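PDB 4FQD: NikO protein from Streptomyces tendae, which catalyses an enolpyruvyl transfer essential for nikkomycin biosynthesis and belongs to the MurA group of the EPSP synthase family. Local coordinates for residues G275-D280 with H321-P326; L304-V309 with R328-T333. The protein carries 4 engineered substitutions. All blocks are in the same frame, centred on the assembly; numbering follows the deposited sequence.

Contact 1 of 2, residues G275-D280 with H321-P326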
# COMPACT_ATOMS: atom_id res chain seq x y z
N GLY A 275 15.23 -7.69 19.24
CA GLY A 275 16.39 -8.52 18.99
C GLY A 275 17.26 -8.01 17.85
O GLY A 275 18.48 -8.07 17.91
N VAL A 276 16.61 -7.50 16.81
CA VAL A 276 17.32 -6.99 15.64
C VAL A 276 18.08 -5.70 15.94
O VAL A 276 19.20 -5.50 15.47
CB VAL A 276 16.34 -6.76 14.45
CG1 VAL A 276 17.01 -5.96 13.35
CG2 VAL A 276 15.84 -8.09 13.91
N LEU A 277 17.47 -4.83 16.75
CA LEU A 277 18.00 -3.49 16.96
C LEU A 277 18.76 -3.29 18.28
O LEU A 277 19.58 -2.38 18.38
CB LEU A 277 16.88 -2.46 16.86
CG LEU A 277 16.10 -2.43 15.54
CD1 LEU A 277 15.02 -1.36 15.57
CD2 LEU A 277 17.04 -2.21 14.37
N LEU A 278 18.49 -4.13 19.27
CA LEU A 278 19.04 -3.91 20.61
C LEU A 278 19.98 -5.00 21.11
O LEU A 278 20.78 -4.77 22.01
CB LEU A 278 17.91 -3.68 21.62
CG LEU A 278 16.93 -2.55 21.29
CD1 LEU A 278 15.84 -2.47 22.35
CD2 LEU A 278 17.66 -1.22 21.16
N ALA A 279 19.89 -6.19 20.53
CA ALA A 279 20.70 -7.32 20.98
C ALA A 279 22.05 -7.37 20.27
O ALA A 279 22.21 -6.83 19.17
CB ALA A 279 19.95 -8.63 20.79
N ASP A 280 23.03 -8.03 20.90
CA ASP A 280 24.34 -8.21 20.29
C ASP A 280 24.56 -9.68 19.93
O ASP A 280 25.52 -10.03 19.23
CB ASP A 280 25.45 -7.70 21.21
CG ASP A 280 25.43 -8.36 22.57
OD1 ASP A 280 24.37 -8.90 22.94
OD2 ASP A 280 26.46 -8.32 23.27
N HIS A 321 17.96 -12.25 14.73
CA HIS A 321 19.37 -11.86 14.64
C HIS A 321 19.55 -10.35 14.58
O HIS A 321 18.82 -9.67 13.86
CB HIS A 321 20.03 -12.52 13.43
CG HIS A 321 20.09 -14.01 13.50
ND1 HIS A 321 21.28 -14.70 13.55
CD2 HIS A 321 19.11 -14.94 13.53
CE1 HIS A 321 21.03 -16.00 13.61
NE2 HIS A 321 19.72 -16.17 13.60
N PRO A 322 20.52 -9.82 15.33
CA PRO A 322 20.87 -8.40 15.30
C PRO A 322 21.33 -7.97 13.91
O PRO A 322 21.65 -8.82 13.08
CB PRO A 322 22.03 -8.30 16.29
CG PRO A 322 21.85 -9.47 17.20
CD PRO A 322 21.31 -10.56 16.34
N LEU A 323 21.36 -6.66 13.68
CA LEU A 323 21.78 -6.12 12.39
C LEU A 323 23.22 -6.49 12.04
O LEU A 323 24.11 -6.43 12.89
CB LEU A 323 21.63 -4.60 12.38
CG LEU A 323 20.20 -4.05 12.33
CD1 LEU A 323 20.21 -2.53 12.36
CD2 LEU A 323 19.49 -4.56 11.09
N THR A 324 23.42 -6.89 10.79
CA THR A 324 24.76 -7.15 10.28
C THR A 324 25.07 -6.14 9.19
O THR A 324 26.22 -5.97 8.78
CB THR A 324 24.88 -8.58 9.70
OG1 THR A 324 23.88 -8.77 8.70
CG2 THR A 324 24.69 -9.61 10.80
N LYS A 325 24.02 -5.47 8.72
CA LYS A 325 24.13 -4.44 7.69
C LYS A 325 22.81 -3.67 7.66
O LYS A 325 21.82 -4.13 8.22
CB LYS A 325 24.42 -5.09 6.33
CG LYS A 325 23.32 -6.00 5.82
CD LYS A 325 23.72 -6.62 4.49
CE LYS A 325 22.57 -7.41 3.89
NZ LYS A 325 22.14 -8.53 4.77
N PRO A 326 22.81 -2.48 7.04
CA PRO A 326 21.57 -1.70 6.93
C PRO A 326 20.43 -2.49 6.26
O PRO A 326 20.69 -3.35 5.42
CB PRO A 326 21.98 -0.53 6.04
CG PRO A 326 23.42 -0.34 6.33
CD PRO A 326 23.97 -1.71 6.56
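Leu323 lies obliquely across Val276 where the C-terminal part of helix 265-278 meets the loop leaving strand 317-320, within the inverse beta/alpha barrel fold of this enolpyruvyl transferase. The two branches of Leu323 are shared between neighbouring residues of the helix: CD2 rests on Val276 CG1 at 3.6 Å, and CD1 reaches Leu277 CD2 at 3.8 Å. Val276 divides its methyls in turn. Its chi1 of 168° sets CG1 opposite the main-chain nitrogen and against Leu323, while Val276 CG2 lies 3.4 Å from the carbonyl oxygen His321 O. Leu350 of helix 344-351 packs on both Val276 and Leu277, and Tyr353 touches Leu277 and Leu323. Shortening Leu323 to an alanine removes both branches and would probably leave Val276 CG1 and Leu277 CD2 without their partners on the loop. The backbone bond runs from Leu323 N to Val276 O over 3.0 Å; it meets a lone pair in the carbonyl plane but is bent to 136° at the hydrogen. Val276 O also takes a CA-H contact from Pro322 CA at 3.4 Å. One residue earlier in the loop, the Pro322 ring lies against Ala279, its CG 4.1 Å from Ala279 CB. The closest approach of this ring is made by Pro322 CB, 3.2 Å from Ala279 O, an oxygen that also accepts a hydrogen bond from Arg23 NH1.

Contact 2 of 2, residues L304-V309 with R328-T333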
# COMPACT_ATOMS: atom_id res chain seq x y z
N LEU A 304 9.61 -8.58 6.73
CA LEU A 304 10.90 -8.79 7.39
C LEU A 304 11.93 -9.37 6.43
O LEU A 304 13.09 -8.98 6.45
CB LEU A 304 10.74 -9.72 8.60
CG LEU A 304 9.93 -9.17 9.78
CD1 LEU A 304 9.88 -10.20 10.91
CD2 LEU A 304 10.51 -7.85 10.28
N ASP A 305 11.48 -10.30 5.59
CA ASP A 305 12.36 -10.91 4.59
C ASP A 305 12.77 -9.88 3.54
O ASP A 305 13.89 -9.90 3.05
CB ASP A 305 11.67 -12.10 3.93
CG ASP A 305 12.54 -12.75 2.87
OD1 ASP A 305 13.77 -12.83 3.07
OD2 ASP A 305 11.99 -13.18 1.83
N ARG A 306 11.84 -9.00 3.20
CA ARG A 306 12.10 -7.96 2.20
C ARG A 306 13.03 -6.88 2.74
O ARG A 306 13.78 -6.26 1.99
CB ARG A 306 10.79 -7.35 1.70
CG ARG A 306 10.06 -8.21 0.68
CD ARG A 306 8.56 -7.95 0.68
NE ARG A 306 8.24 -6.54 0.47
CZ ARG A 306 7.02 -6.03 0.59
NH1 ARG A 306 6.00 -6.82 0.92
NH2 ARG A 306 6.81 -4.74 0.39
N MET A 307 12.98 -6.66 4.05
CA MET A 307 13.84 -5.67 4.69
C MET A 307 15.25 -6.21 4.93
O MET A 307 16.19 -5.45 5.13
CB MET A 307 13.23 -5.18 6.01
CG MET A 307 11.88 -4.50 5.85
SD MET A 307 11.23 -3.84 7.39
CE MET A 307 12.22 -2.36 7.57
N GLY A 308 15.38 -7.54 4.90
CA GLY A 308 16.66 -8.18 5.11
C GLY A 308 16.82 -8.68 6.54
O GLY A 308 17.93 -9.01 6.97
N VAL A 309 15.71 -8.74 7.27
CA VAL A 309 15.73 -9.22 8.64
C VAL A 309 15.76 -10.75 8.69
O VAL A 309 14.91 -11.41 8.10
CB VAL A 309 14.50 -8.71 9.43
CG1 VAL A 309 14.37 -9.44 10.76
CG2 VAL A 309 14.59 -7.21 9.64
N ARG A 328 16.60 -2.89 4.16
CA ARG A 328 16.02 -2.37 2.93
C ARG A 328 14.63 -1.81 3.20
O ARG A 328 13.86 -2.38 3.98
CB ARG A 328 15.95 -3.47 1.86
CG ARG A 328 17.26 -3.72 1.15
CD ARG A 328 17.71 -5.16 1.30
NE ARG A 328 16.65 -6.10 0.96
CZ ARG A 328 16.79 -7.42 1.00
NH1 ARG A 328 15.77 -8.21 0.68
NH2 ARG A 328 17.94 -7.96 1.37
N PRO A 329 14.30 -0.67 2.56
CA PRO A 329 13.01 -0.02 2.76
C PRO A 329 11.87 -0.79 2.10
O PRO A 329 12.10 -1.52 1.13
CB PRO A 329 13.20 1.33 2.07
CG PRO A 329 14.21 1.07 1.01
CD PRO A 329 15.15 0.06 1.61
N VAL A 330 10.66 -0.63 2.63
CA VAL A 330 9.49 -1.30 2.08
C VAL A 330 8.29 -0.36 2.06
O VAL A 330 8.21 0.58 2.85
CB VAL A 330 9.11 -2.54 2.92
CG1 VAL A 330 10.11 -3.67 2.69
CG2 VAL A 330 9.01 -2.19 4.39
N GLU A 331 7.35 -0.62 1.16
CA GLU A 331 6.06 0.05 1.18
C GLU A 331 4.96 -1.00 1.30
O GLU A 331 4.98 -2.02 0.61
CB GLU A 331 5.86 0.96 -0.04
CG GLU A 331 5.54 0.26 -1.35
CD GLU A 331 4.05 0.04 -1.56
OE1 GLU A 331 3.69 -0.60 -2.57
OE2 GLU A 331 3.25 0.50 -0.72
N PHE A 332 4.02 -0.76 2.20
CA PHE A 332 2.96 -1.73 2.45
C PHE A 332 1.74 -1.08 3.08
O PHE A 332 1.76 0.10 3.44
CB PHE A 332 3.46 -2.87 3.34
CG PHE A 332 3.80 -2.43 4.74
CD1 PHE A 332 5.06 -1.92 5.03
CD2 PHE A 332 2.87 -2.53 5.76
CE1 PHE A 332 5.37 -1.52 6.32
CE2 PHE A 332 3.18 -2.13 7.05
CZ PHE A 332 4.44 -1.62 7.32
N THR A 333 0.68 -1.87 3.22
CA THR A 333 -0.56 -1.38 3.81
C THR A 333 -1.02 -2.31 4.93
O THR A 333 -1.25 -3.49 4.71
CB THR A 333 -1.68 -1.27 2.76
OG1 THR A 333 -1.29 -0.33 1.75
CG2 THR A 333 -2.97 -0.80 3.41
O HOH W 1 8.53 -2.52 -0.56
O HOH W 2 12.94 -4.50 0.06
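Arg328 N gives a hydrogen bond of 2.8 Å to Met307 O, nearly straight at 161° but approaching with the donor tilted 24° from the carbonyl plane. The side chain of Arg328 then bends at chi2 and chi3 back over the end of helix 298-307, bringing one guanidinium face above Gly308 N, which lies 4.1 Å from its plane and over its centre. The positive charge of Arg328 would probably be stabilised by the carbonyl oxygens at this helix end, Arg306 O among them. Arg306 O also receives a water hydrogen bond of 2.7 Å, and the same water donates a longer one to Pro329 O.

Arg306 reaches the other way, toward strand 331-334. Its NH2 makes a weak 3.3 Å bond to Glu331 O at the guanidinium edge, and an in-plane water bridges NH2 to Glu331 N, so the main chain of Glu331 is held on both its N-H and its C=O. Arg306 NH1 pairs with Asp302, which probably eases the closeness of Arg306 of the second subunit; Glu331 OE1 bonds to Thr333 N of that subunit. Apolar packing accompanies these links: Val330 points toward the helix segment and crosses Met307 at about a right angle, CG1 lying 3.7 Å from Met307 CG. The helix itself ends in a Schellman motif: Val309 N bonds to Leu304 O at 2.8 Å, Gly308 N bonds weakly to Asp305 O, and Gly308 is the C-prime glycine with positive phi (99°).

From the N terminus the segments come in the order 275-280, 304-309, 321-326 and 328-333, so the two contacts cross. Contact 1 closes a loop with 40 residues between its segments, joining helix 265-278 to the chain that leaves the sheet containing strands 283-286 and 317-320. Contact 2 begins inside that loop and ends beyond it, spanning 18 residues that include strands 311-313 and 317-320, and links helix 298-307 to strand 331-334 at the margin of another sheet. Their centres lie about 15 Å apart, yet they meet directly through Val276 CG2 and Val309 CG1, at 3.7 Å. Helix 344-351 packs against both.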